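Uncharacterized DUF3829-like protein (Bacteroides thetaiotaomicron, PDB 3RH3) is of unknown function, is an all-alpha protein, and is probably a membrane-attached lipoprotein in its full-length form. Local coordinates at residues A[27-32]-A[87-92]; A[71-76]-A[80-85]; A[179-182]-A[186-189]; A[190-195]-A[238-243]. All blocks are in the same frame, centred on the assembly; numbering follows the deposited sequence.

The four contacts illustrate how chemistry varies with place in an all-alpha chain. Contact 1 is the buried one, purely apolar across its interface, and joins helices 10-32 and 79-111. Contact 2 touches it through Leu71 and uses the same helix 79-111, but nearer its start and farther from the chain's centre, where an arginine reads the backbone of a loop. Contacts 3 and 4 form a second touching pair, with centres about 8 Å apart, around helix 189-207: contact 3 closes the turn before it with a selenium-aromatic touch and a weak backbone bond, whereas contact 4 ties its first turns to helix 216-240 by a salt bridge between partly exposed and exposed residues.

Contact 1 of 4, residues A[27-32]-A[87-92]; sequences AVLRHV and QNYAGL
Tyr89 reaches across to Leu29 with a ring carbon, Tyr89 CE1 lying 3.7 Å from Leu29 CD2. The methyl comes in at a slant, so this is ordinary apolar packing and not a stack. Farther out along the ring the hydroxyl passes the leucine's branch point, with Tyr89 OH 4.1 Å from Leu29 CG, and finds its polar partner in Ser25, one turn earlier on the leucine's own helix. The tyrosine thus meets helix 10-32 twice, through carbon and through its phenol oxygen, and Leu71, in the loop before helix 79-111, also leans on it. The two helices run almost the same way, at 18°, yet their axes come no closer than 12.9 Å in these segments. Such spacing in a helical bundle is wide, and it is bridged chiefly by Tyr89, Leu92 and Leu29, with Val32 also reaching across; helix 115-154 contributes to the same core, setting Phe140 against Leu29 and Leu132 against Leu92. One turn after the tyrosine, Leu92 swings its CG opposite the backbone nitrogen (chi1 -176°), which sends both methyls across the interface. They divide the work: Leu92 CD1 packs on Leu29 CD2 at 3.8 Å, while Leu92 CD2 meets Val32 CG2 at 3.9 Å. Leu29 CD2 is therefore shared by ring and leucine together. Shortening Leu29 to an alanine would probably open a gap between the helices and leave Tyr89 CE1 and Leu92 CD1 without their shared methyl neighbour. At the end of helix 10-32, the carbonyl of Val32 accepts a hydrogen bond from Arg96 NE, a turn beyond Leu92.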
loop_
_atom_site.group_PDB
_atom_site.type_symbol
_atom_site.label_atom_id
_atom_site.label_comp_id
_atom_site.label_asym_id
_atom_site.label_seq_id
_atom_site.Cartn_x
_atom_site.Cartn_y
_atom_site.Cartn_z
ATOM N N ALA A 27 1.262 2.499 9.950
ATOM C CA ALA A 27 2.529 2.335 10.680
ATOM C C ALA A 27 2.881 0.859 10.896
ATOM O O ALA A 27 4.021 0.487 10.690
ATOM C CB ALA A 27 2.467 3.049 12.030
ATOM N N VAL A 28 1.911 0.026 11.327
ATOM C CA VAL A 28 2.156 -1.399 11.588
ATOM C C VAL A 28 2.445 -2.148 10.259
ATOM O O VAL A 28 3.414 -2.902 10.175
ATOM C CB VAL A 28 0.993 -2.040 12.391
ATOM C CG1 VAL A 28 1.096 -3.567 12.402
ATOM C CG2 VAL A 28 0.952 -1.495 13.819
ATOM N N LEU A 29 1.625 -1.921 9.242
ATOM C CA LEU A 29 1.765 -2.550 7.928
ATOM C C LEU A 29 3.074 -2.170 7.240
ATOM O O LEU A 29 3.663 -3.032 6.597
ATOM C CB LEU A 29 0.569 -2.224 7.021
ATOM C CG LEU A 29 -0.746 -2.875 7.478
ATOM C CD1 LEU A 29 -1.873 -2.549 6.544
ATOM C CD2 LEU A 29 -0.588 -4.378 7.675
ATOM N N ARG A 30 3.558 -0.917 7.421
ATOM C CA ARG A 30 4.841 -0.474 6.856
ATOM C C ARG A 30 6.005 -1.181 7.568
ATOM O O ARG A 30 7.050 -1.379 6.961
ATOM C CB ARG A 30 5.003 1.059 6.935
ATOM N N HIS A 31 5.807 -1.607 8.830
ATOM C CA HIS A 31 6.853 -2.276 9.596
ATOM C C HIS A 31 6.868 -3.796 9.399
ATOM O O HIS A 31 7.956 -4.367 9.323
ATOM C CB HIS A 31 6.720 -1.947 11.095
ATOM C CG HIS A 31 7.876 -2.401 11.934
ATOM N ND1 HIS A 31 7.741 -3.435 12.857
ATOM C CD2 HIS A 31 9.150 -1.941 11.979
ATOM C CE1 HIS A 31 8.929 -3.570 13.428
ATOM N NE2 HIS A 31 9.813 -2.695 12.933
ATOM N N VAL A 32 5.694 -4.456 9.345
ATOM C CA VAL A 32 5.637 -5.921 9.280
ATOM C C VAL A 32 5.440 -6.482 7.853
ATOM O O VAL A 32 5.813 -7.626 7.607
ATOM C CB VAL A 32 4.564 -6.510 10.247
ATOM C CG1 VAL A 32 4.749 -5.981 11.667
ATOM C CG2 VAL A 32 3.138 -6.257 9.757
ATOM N N GLN A 87 -9.955 -10.496 10.587
ATOM C CA GLN A 87 -9.671 -11.683 9.794
ATOM C C GLN A 87 -8.472 -11.454 8.861
ATOM O O GLN A 87 -7.622 -12.337 8.706
ATOM C CB GLN A 87 -10.921 -12.032 8.988
ATOM C CG GLN A 87 -10.912 -13.388 8.312
ATOM C CD GLN A 87 -12.160 -13.528 7.476
ATOM O OE1 GLN A 87 -13.290 -13.442 7.974
ATOM N NE2 GLN A 87 -11.981 -13.692 6.179
ATOM N N ASN A 88 -8.399 -10.270 8.267
ATOM C CA ASN A 88 -7.324 -9.939 7.342
ATOM C C ASN A 88 -5.995 -9.703 8.069
ATOM O O ASN A 88 -4.958 -10.118 7.557
ATOM C CB ASN A 88 -7.709 -8.781 6.449
ATOM C CG ASN A 88 -8.574 -9.292 5.337
ATOM O OD1 ASN A 88 -8.088 -9.929 4.397
ATOM N ND2 ASN A 88 -9.892 -9.171 5.489
ATOM N N TYR A 89 -6.030 -9.115 9.263
ATOM C CA TYR A 89 -4.827 -8.941 10.073
ATOM C C TYR A 89 -4.356 -10.293 10.596
ATOM O O TYR A 89 -3.158 -10.507 10.690
ATOM C CB TYR A 89 -5.079 -7.993 11.245
ATOM C CG TYR A 89 -4.723 -6.559 10.938
ATOM C CD1 TYR A 89 -3.415 -6.194 10.639
ATOM C CD2 TYR A 89 -5.685 -5.550 11.008
ATOM C CE1 TYR A 89 -3.074 -4.868 10.401
ATOM C CE2 TYR A 89 -5.360 -4.225 10.735
ATOM C CZ TYR A 89 -4.051 -3.890 10.449
ATOM O OH TYR A 89 -3.714 -2.588 10.224
ATOM N N ALA A 90 -5.298 -11.208 10.921
ATOM C CA ALA A 90 -4.938 -12.537 11.383
ATOM C C ALA A 90 -4.263 -13.287 10.235
ATOM O O ALA A 90 -3.204 -13.871 10.432
ATOM C CB ALA A 90 -6.170 -13.289 11.885
ATOM N N GLY A 91 -4.841 -13.199 9.039
ATOM C CA GLY A 91 -4.287 -13.831 7.858
ATOM C C GLY A 91 -2.913 -13.264 7.570
ATOM O O GLY A 91 -1.940 -14.015 7.425
ATOM N N LEU A 92 -2.810 -11.931 7.566
ATOM C CA LEU A 92 -1.537 -11.274 7.320
ATOM C C LEU A 92 -0.417 -11.844 8.237
ATOM O O LEU A 92 0.571 -12.353 7.712
ATOM C CB LEU A 92 -1.668 -9.759 7.485
ATOM C CG LEU A 92 -0.417 -8.967 7.145
ATOM C CD1 LEU A 92 -0.724 -7.878 6.159
ATOM C CD2 LEU A 92 0.227 -8.415 8.399
#

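Contact 2 of 4, residues A[71-76]-A[80-85]; sequences LDPGDY and EVRQNL
Pro73 and Arg82 dominate this contact, although the loop first reaches the arginine at Asp72, whose OD2 receives a hydrogen bond from a water that in turn accepts one from Arg82 NH2. Pro73 follows with two attachments. Its ring packs on the helix, Pro73 CG lying 3.8 Å from Leu85 CB, and the carbonyl oxygen Pro73 O accepts from Arg82 NE at 2.9 Å. That bond is moderately bent (147° at the hydrogen), and the nitrogen stands well above the carbonyl plane. A bend at chi3 of 82° turns the guanidinium onto the loop, so that the peptide linking Gly74 and Asp75 lies over one of its faces, with Asp75 N 3.7 Å above the centre. Gly74 N meanwhile donates to Tyr76 OH at 3.1 Å, folding the tyrosine back over its own loop. Asp75 touches through CB, 3.5 Å from Arg82 NH1; its carboxylate stays farther off, where it probably adds only a diffuse attraction. The loop precedes helix 79-111 and is thus pinned to that helix's first turns, with Tyr21 of helix 10-32 against Pro73 and Tyr76, and Leu143 of helix 115-154 against Leu85.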
loop_
_atom_site.group_PDB
_atom_site.type_symbol
_atom_site.label_atom_id
_atom_site.label_comp_id
_atom_site.label_asym_id
_atom_site.label_seq_id
_atom_site.Cartn_x
_atom_site.Cartn_y
_atom_site.Cartn_z
ATOM N N LEU A 71 -4.437 -2.979 17.296
ATOM C CA LEU A 71 -5.193 -2.866 16.046
ATOM C C LEU A 71 -6.604 -3.444 16.152
ATOM O O LEU A 71 -7.259 -3.594 15.122
ATOM C CB LEU A 71 -4.454 -3.549 14.884
ATOM C CG LEU A 71 -3.081 -2.975 14.558
ATOM C CD1 LEU A 71 -2.216 -4.011 13.917
ATOM C CD2 LEU A 71 -3.191 -1.683 13.759
ATOM N N ASP A 72 -7.065 -3.769 17.375
ATOM C CA ASP A 72 -8.417 -4.268 17.610
ATOM C C ASP A 72 -9.377 -3.134 17.250
ATOM O O ASP A 72 -9.282 -2.058 17.834
ATOM C CB ASP A 72 -8.587 -4.741 19.073
ATOM C CG ASP A 72 -9.889 -5.472 19.374
ATOM O OD1 ASP A 72 -10.521 -5.993 18.423
ATOM O OD2 ASP A 72 -10.244 -5.576 20.561
ATOM N N PRO A 73 -10.189 -3.272 16.184
ATOM C CA PRO A 73 -11.006 -2.121 15.758
ATOM C C PRO A 73 -12.216 -1.918 16.655
ATOM O O PRO A 73 -12.897 -2.893 16.978
ATOM C CB PRO A 73 -11.399 -2.466 14.322
ATOM C CG PRO A 73 -10.912 -3.855 14.071
ATOM C CD PRO A 73 -10.403 -4.449 15.323
ATOM N N GLY A 74 -12.440 -0.671 17.075
ATOM C CA GLY A 74 -13.552 -0.289 17.948
ATOM C C GLY A 74 -14.846 -0.059 17.204
ATOM O O GLY A 74 -14.892 -0.220 15.990
ATOM N N ASP A 75 -15.904 0.349 17.920
ATOM C CA ASP A 75 -17.240 0.483 17.336
ATOM C C ASP A 75 -17.453 1.761 16.531
ATOM O O ASP A 75 -18.574 1.989 16.068
ATOM C CB ASP A 75 -18.376 0.278 18.365
ATOM C CG ASP A 75 -18.386 1.134 19.594
ATOM O OD1 ASP A 75 -17.749 2.218 19.579
ATOM O OD2 ASP A 75 -19.049 0.744 20.567
ATOM N N TYR A 76 -16.376 2.535 16.287
ATOM C CA TYR A 76 -16.395 3.662 15.342
ATOM C C TYR A 76 -16.500 3.042 13.907
ATOM O O TYR A 76 -16.796 3.749 12.946
ATOM C CB TYR A 76 -15.167 4.601 15.505
ATOM C CG TYR A 76 -13.881 3.872 15.846
ATOM C CD1 TYR A 76 -13.081 3.324 14.848
ATOM C CD2 TYR A 76 -13.482 3.703 17.169
ATOM C CE1 TYR A 76 -11.917 2.617 15.159
ATOM C CE2 TYR A 76 -12.321 2.999 17.493
ATOM C CZ TYR A 76 -11.554 2.440 16.486
ATOM O OH TYR A 76 -10.425 1.732 16.820
ATOM N N GLU A 80 -19.277 -5.681 10.583
ATOM C CA GLU A 80 -18.741 -6.322 9.385
ATOM C C GLU A 80 -17.333 -5.807 9.155
ATOM O O GLU A 80 -16.403 -6.606 8.996
ATOM C CB GLU A 80 -19.662 -6.052 8.178
ATOM C CG GLU A 80 -19.274 -6.758 6.889
ATOM C CD GLU A 80 -20.153 -6.456 5.683
ATOM O OE1 GLU A 80 -20.794 -5.378 5.652
ATOM O OE2 GLU A 80 -20.190 -7.299 4.756
ATOM N N VAL A 81 -17.151 -4.486 9.244
ATOM C CA VAL A 81 -15.829 -3.867 9.044
ATOM C C VAL A 81 -14.843 -4.369 10.099
ATOM O O VAL A 81 -13.728 -4.729 9.741
ATOM C CB VAL A 81 -15.886 -2.316 8.984
ATOM C CG1 VAL A 81 -14.498 -1.703 9.140
ATOM C CG2 VAL A 81 -16.512 -1.853 7.668
ATOM N N ARG A 82 -15.260 -4.439 11.380
ATOM C CA ARG A 82 -14.394 -4.896 12.465
ATOM C C ARG A 82 -13.953 -6.344 12.230
ATOM O O ARG A 82 -12.769 -6.650 12.360
ATOM C CB ARG A 82 -15.089 -4.749 13.839
ATOM C CG ARG A 82 -15.371 -3.315 14.177
ATOM C CD ARG A 82 -16.368 -3.250 15.292
ATOM N NE ARG A 82 -15.734 -3.427 16.605
ATOM C CZ ARG A 82 -16.380 -3.362 17.758
ATOM N NH1 ARG A 82 -17.682 -3.097 17.784
ATOM N NH2 ARG A 82 -15.733 -3.552 18.895
ATOM N N GLN A 83 -14.901 -7.221 11.862
ATOM C CA GLN A 83 -14.599 -8.618 11.578
ATOM C C GLN A 83 -13.647 -8.771 10.356
ATOM O O GLN A 83 -12.694 -9.565 10.408
ATOM C CB GLN A 83 -15.906 -9.417 11.375
ATOM C CG GLN A 83 -15.679 -10.918 11.208
ATOM C CD GLN A 83 -14.887 -11.604 12.308
ATOM O OE1 GLN A 83 -14.909 -11.226 13.495
ATOM N NE2 GLN A 83 -14.184 -12.661 11.935
ATOM N N ASN A 84 -13.894 -8.017 9.278
ATOM C CA ASN A 84 -13.026 -8.026 8.087
ATOM C C ASN A 84 -11.611 -7.602 8.427
ATOM O O ASN A 84 -10.655 -8.230 7.979
ATOM C CB ASN A 84 -13.579 -7.109 6.980
ATOM C CG ASN A 84 -14.856 -7.595 6.370
ATOM O OD1 ASN A 84 -15.198 -8.762 6.464
ATOM N ND2 ASN A 84 -15.600 -6.704 5.746
ATOM N N LEU A 85 -11.470 -6.571 9.249
ATOM C CA LEU A 85 -10.150 -6.106 9.645
ATOM C C LEU A 85 -9.422 -7.180 10.472
ATOM O O LEU A 85 -8.242 -7.455 10.219
ATOM C CB LEU A 85 -10.248 -4.776 10.417
ATOM C CG LEU A 85 -10.526 -3.517 9.571
ATOM C CD1 LEU A 85 -10.945 -2.352 10.441
ATOM C CD2 LEU A 85 -9.311 -3.138 8.699
HETATM O O HOH W 1 -13.076 -4.357 20.344
#

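Contact 3 of 4, residues A[179-182]-A[186-189]; sequences NLYS and AMDG. With EDO (1,2-ethanediol), chain E.
Tyr181 and Met187, the latter present as selenomethionine, make the close side of this contact. Met187 SE sits 3.5 Å from Tyr181 CE1 and 4.6 Å from the ring centroid, approaching at a slant, 65° off the ring normal: a Met-aromatic contact in which Met187 CG also rests on Tyr181 CD1 at 3.6 Å. A bend at chi3 (70°) then turns the terminal methyl away from the ring, toward Arg240. The phenol lies deep, surrounded by Met236, Ala239, Tyr250 and Met253, and its hydroxyl is met by the backbone nitrogen of Ser246. With an alanine here in place of Tyr181, the selenium would probably lose its aromatic neighbour and Ser246 N its oxygen partner, leaving a gap toward helix 247-257. The segments form the turn of an alpha-alpha hairpin, in which helix 161-181 ends and helix 189-207 sets out after a few residues, Leu180 already packing on Ile192 beyond the turn. By comparison the Asp188 side is slack. Asp188 N points almost straight at Leu180 O, yet at 3.5 Å the hydrogen bond is weak. Asp188 holds the N-cap position of helix 189-207; its OD2 comes only within 4.2 Å of Leu180 CD2, and its ion pair with Arg183 is long and weak. On the flank turned from the connection, Ser182 OG donates to Asn179 O at 2.9 Å. There Asn179 OD1 bonds Ser133 and ND2 bonds Gln137, both of helix 115-154, and a 1,2-ethanediol, probably from the crystallisation liquor, donates weakly to OD1 while also hydrogen-bonded to Lys136.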
loop_
_atom_site.group_PDB
_atom_site.type_symbol
_atom_site.label_atom_id
_atom_site.label_comp_id
_atom_site.label_asym_id
_atom_site.label_seq_id
_atom_site.Cartn_x
_atom_site.Cartn_y
_atom_site.Cartn_z
ATOM N N ASN A 179 2.038 -1.463 -4.351
ATOM C CA ASN A 179 1.817 -2.756 -3.704
ATOM C C ASN A 179 1.649 -3.874 -4.742
ATOM O O ASN A 179 2.241 -4.944 -4.583
ATOM C CB ASN A 179 0.600 -2.711 -2.777
ATOM C CG ASN A 179 0.435 -3.959 -1.945
ATOM O OD1 ASN A 179 1.384 -4.499 -1.383
ATOM N ND2 ASN A 179 -0.755 -4.488 -1.907
ATOM N N LEU A 180 0.883 -3.613 -5.805
ATOM C CA LEU A 180 0.670 -4.577 -6.884
ATOM C C LEU A 180 1.943 -4.814 -7.675
ATOM O O LEU A 180 2.223 -5.948 -8.074
ATOM C CB LEU A 180 -0.462 -4.122 -7.819
ATOM C CG LEU A 180 -1.870 -4.176 -7.182
ATOM C CD1 LEU A 180 -2.855 -3.277 -7.935
ATOM C CD2 LEU A 180 -2.364 -5.617 -7.032
ATOM N N TYR A 181 2.735 -3.743 -7.887
ATOM C CA TYR A 181 3.987 -3.857 -8.595
ATOM C C TYR A 181 5.036 -4.619 -7.757
ATOM O O TYR A 181 5.738 -5.469 -8.315
ATOM C CB TYR A 181 4.516 -2.475 -8.991
ATOM C CG TYR A 181 5.836 -2.577 -9.714
ATOM C CD1 TYR A 181 5.890 -2.943 -11.061
ATOM C CD2 TYR A 181 7.041 -2.412 -9.032
ATOM C CE1 TYR A 181 7.102 -3.191 -11.690
ATOM C CE2 TYR A 181 8.263 -2.598 -9.673
ATOM C CZ TYR A 181 8.288 -2.960 -11.011
ATOM O OH TYR A 181 9.495 -3.202 -11.618
ATOM N N SER A 182 5.134 -4.312 -6.447
ATOM C CA SER A 182 6.121 -4.830 -5.483
ATOM C C SER A 182 6.170 -6.371 -5.313
ATOM O O SER A 182 6.947 -6.859 -4.506
ATOM C CB SER A 182 5.856 -4.211 -4.111
ATOM O OG SER A 182 4.876 -4.891 -3.332
ATOM N N ALA A 186 5.772 -12.075 -9.308
ATOM C CA ALA A 186 4.330 -12.099 -9.555
ATOM C C ALA A 186 3.725 -10.703 -9.751
ATOM O O ALA A 186 2.605 -10.458 -9.320
ATOM C CB ALA A 186 3.630 -12.798 -8.389
HETATM N N MSE A 187 4.433 -9.808 -10.429
HETATM C CA MSE A 187 3.936 -8.454 -10.737
HETATM C C MSE A 187 2.548 -8.561 -11.420
HETATM O O MSE A 187 2.396 -9.244 -12.424
HETATM C CB MSE A 187 4.939 -7.737 -11.639
HETATM C CG MSE A 187 4.631 -6.264 -11.780
HETATM SE SE MSE A 187 5.252 -5.622 -13.446
HETATM C CE MSE A 187 3.949 -6.558 -14.596
ATOM N N ASP A 188 1.545 -7.983 -10.809
ATOM C CA ASP A 188 0.163 -8.115 -11.262
ATOM C C ASP A 188 -0.214 -7.003 -12.225
ATOM O O ASP A 188 -0.796 -5.998 -11.807
ATOM C CB ASP A 188 -0.768 -8.132 -10.025
ATOM C CG ASP A 188 -2.139 -8.739 -10.260
ATOM O OD1 ASP A 188 -2.571 -8.815 -11.444
ATOM O OD2 ASP A 188 -2.801 -9.101 -9.263
ATOM N N GLY A 189 0.091 -7.234 -13.512
ATOM C CA GLY A 189 -0.122 -6.306 -14.612
ATOM C C GLY A 189 -1.532 -5.786 -14.791
ATOM O O GLY A 189 -1.756 -4.575 -14.827
HETATM C C1 EDO E . 5.102 -8.095 0.707
HETATM O O1 EDO E . 4.764 -9.426 0.286
HETATM C C2 EDO E . 3.879 -7.297 1.155
HETATM O O2 EDO E . 3.635 -6.233 0.220
#

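Contact 4 of 4, residues A[190-195]-A[238-243]; sequences VRIDLK and KARSKG
Arg240 NE and NH2 both donate to Asp193, NE to OD1 and NH2 to OD2, each at 2.8 Å. Both bonds are nearly straight, within a degree of 168° at the hydrogen, and each oxygen is met on its syn side. The carboxylate lies at the guanidinium's edge, the two planes only 21° apart, so paired donors face paired acceptors and turning either group would probably weaken at least one bond. The arginine holds this position with chi1 (134°) and chi2 both away from staggered values. Beside the polar grip, Arg240 CD runs past Ile192 CG2 at 4.2 Å, a looser apolar touch on the buried side, where Ile192 continues onto Ile177 of helix 161-181. A type I beta turn runs from Arg240 to Gly243, with Gly243 N bonded to Arg240 O at 3.1 Å. The salt bridge joins the C-terminal part of helix 216-240 to the opening turns of helix 189-207. It is a bidentate, side-on arginine-aspartate salt bridge between two helices of an all-alpha bundle, its arginine partly exposed and its aspartate exposed.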
loop_
_atom_site.group_PDB
_atom_site.type_symbol
_atom_site.label_atom_id
_atom_site.label_comp_id
_atom_site.label_asym_id
_atom_site.label_seq_id
_atom_site.Cartn_x
_atom_site.Cartn_y
_atom_site.Cartn_z
ATOM N N VAL A 190 -2.484 -6.707 -14.898
ATOM C CA VAL A 190 -3.890 -6.440 -15.129
ATOM C C VAL A 190 -4.458 -5.575 -13.986
ATOM O O VAL A 190 -5.144 -4.583 -14.263
ATOM C CB VAL A 190 -4.665 -7.783 -15.361
ATOM C CG1 VAL A 190 -4.703 -8.673 -14.105
ATOM C CG2 VAL A 190 -6.066 -7.545 -15.918
ATOM N N ARG A 191 -4.132 -5.905 -12.709
ATOM C CA ARG A 191 -4.582 -5.113 -11.576
ATOM C C ARG A 191 -3.836 -3.767 -11.575
ATOM O O ARG A 191 -4.478 -2.732 -11.359
ATOM C CB ARG A 191 -4.420 -5.882 -10.263
ATOM C CG ARG A 191 -5.343 -7.101 -10.175
ATOM C CD ARG A 191 -6.244 -7.011 -8.985
ATOM N NE ARG A 191 -7.297 -8.018 -9.059
ATOM C CZ ARG A 191 -8.590 -7.758 -9.229
ATOM N NH1 ARG A 191 -9.016 -6.502 -9.321
ATOM N NH2 ARG A 191 -9.472 -8.749 -9.280
ATOM N N ILE A 192 -2.524 -3.740 -11.927
ATOM C CA ILE A 192 -1.830 -2.449 -12.040
ATOM C C ILE A 192 -2.596 -1.583 -13.059
ATOM O O ILE A 192 -2.886 -0.424 -12.741
ATOM C CB ILE A 192 -0.320 -2.532 -12.387
ATOM C CG1 ILE A 192 0.502 -3.145 -11.245
ATOM C CG2 ILE A 192 0.263 -1.158 -12.795
ATOM C CD1 ILE A 192 1.780 -3.856 -11.747
ATOM N N ASP A 193 -2.932 -2.155 -14.266
ATOM C CA ASP A 193 -3.634 -1.422 -15.312
ATOM C C ASP A 193 -4.979 -0.882 -14.817
ATOM O O ASP A 193 -5.282 0.275 -15.067
ATOM C CB ASP A 193 -3.821 -2.267 -16.583
ATOM C CG ASP A 193 -2.513 -2.744 -17.213
ATOM O OD1 ASP A 193 -1.460 -2.071 -16.997
ATOM O OD2 ASP A 193 -2.524 -3.830 -17.870
ATOM N N LEU A 194 -5.766 -1.702 -14.085
ATOM C CA LEU A 194 -7.043 -1.263 -13.544
ATOM C C LEU A 194 -6.831 -0.102 -12.580
ATOM O O LEU A 194 -7.568 0.875 -12.647
ATOM C CB LEU A 194 -7.788 -2.412 -12.842
ATOM C CG LEU A 194 -8.400 -3.453 -13.783
ATOM C CD1 LEU A 194 -8.650 -4.737 -13.043
ATOM C CD2 LEU A 194 -9.658 -2.938 -14.402
ATOM N N LYS A 195 -5.809 -0.177 -11.735
ATOM C CA LYS A 195 -5.532 0.914 -10.776
ATOM C C LYS A 195 -4.967 2.167 -11.475
ATOM O O LYS A 195 -5.229 3.287 -11.021
ATOM C CB LYS A 195 -4.607 0.459 -9.632
ATOM C CG LYS A 195 -5.269 -0.494 -8.645
ATOM C CD LYS A 195 -6.067 0.229 -7.571
ATOM C CE LYS A 195 -6.980 -0.737 -6.846
ATOM N NZ LYS A 195 -7.421 -0.215 -5.530
ATOM N N LYS A 238 6.256 2.294 -17.758
ATOM C CA LYS A 238 7.525 1.765 -18.240
ATOM C C LYS A 238 7.935 0.552 -17.424
ATOM O O LYS A 238 8.361 -0.441 -18.001
ATOM C CB LYS A 238 8.630 2.853 -18.190
ATOM C CG LYS A 238 9.999 2.395 -18.739
ATOM C CD LYS A 238 11.167 3.159 -18.121
ATOM C CE LYS A 238 12.396 2.293 -17.955
ATOM N NZ LYS A 238 13.182 2.648 -16.730
ATOM N N ALA A 239 7.864 0.648 -16.092
ATOM C CA ALA A 239 8.233 -0.460 -15.208
ATOM C C ALA A 239 7.333 -1.683 -15.463
ATOM O O ALA A 239 7.818 -2.798 -15.614
ATOM C CB ALA A 239 8.125 -0.025 -13.745
ATOM N N ARG A 240 6.032 -1.450 -15.533
ATOM C CA ARG A 240 5.003 -2.465 -15.726
ATOM C C ARG A 240 5.099 -3.146 -17.143
ATOM O O ARG A 240 4.780 -4.342 -17.286
ATOM C CB ARG A 240 3.608 -1.814 -15.477
ATOM C CG ARG A 240 2.496 -2.129 -16.508
ATOM C CD ARG A 240 1.790 -3.326 -16.028
ATOM N NE ARG A 240 0.723 -3.834 -16.884
ATOM C CZ ARG A 240 0.817 -4.931 -17.621
ATOM N NH1 ARG A 240 1.994 -5.531 -17.789
ATOM N NH2 ARG A 240 -0.264 -5.437 -18.203
ATOM N N SER A 241 5.540 -2.390 -18.162
ATOM C CA SER A 241 5.674 -2.911 -19.528
ATOM C C SER A 241 6.702 -4.037 -19.649
ATOM O O SER A 241 6.677 -4.774 -20.629
ATOM C CB SER A 241 6.060 -1.784 -20.477
ATOM O OG SER A 241 4.866 -1.114 -20.849
ATOM N N LYS A 242 7.598 -4.178 -18.654
ATOM C CA LYS A 242 8.657 -5.194 -18.681
ATOM C C LYS A 242 8.087 -6.572 -18.369
ATOM O O LYS A 242 8.767 -7.572 -18.578
ATOM C CB LYS A 242 9.793 -4.825 -17.717
ATOM C CG LYS A 242 10.278 -3.377 -17.877
ATOM C CD LYS A 242 11.614 -3.269 -18.566
ATOM C CE LYS A 242 12.338 -1.988 -18.198
ATOM N NZ LYS A 242 12.859 -2.019 -16.799
ATOM N N GLY A 243 6.855 -6.591 -17.847
ATOM C CA GLY A 243 6.103 -7.794 -17.512
ATOM C C GLY A 243 6.585 -8.510 -16.269
ATOM O O GLY A 243 6.093 -9.596 -15.960
#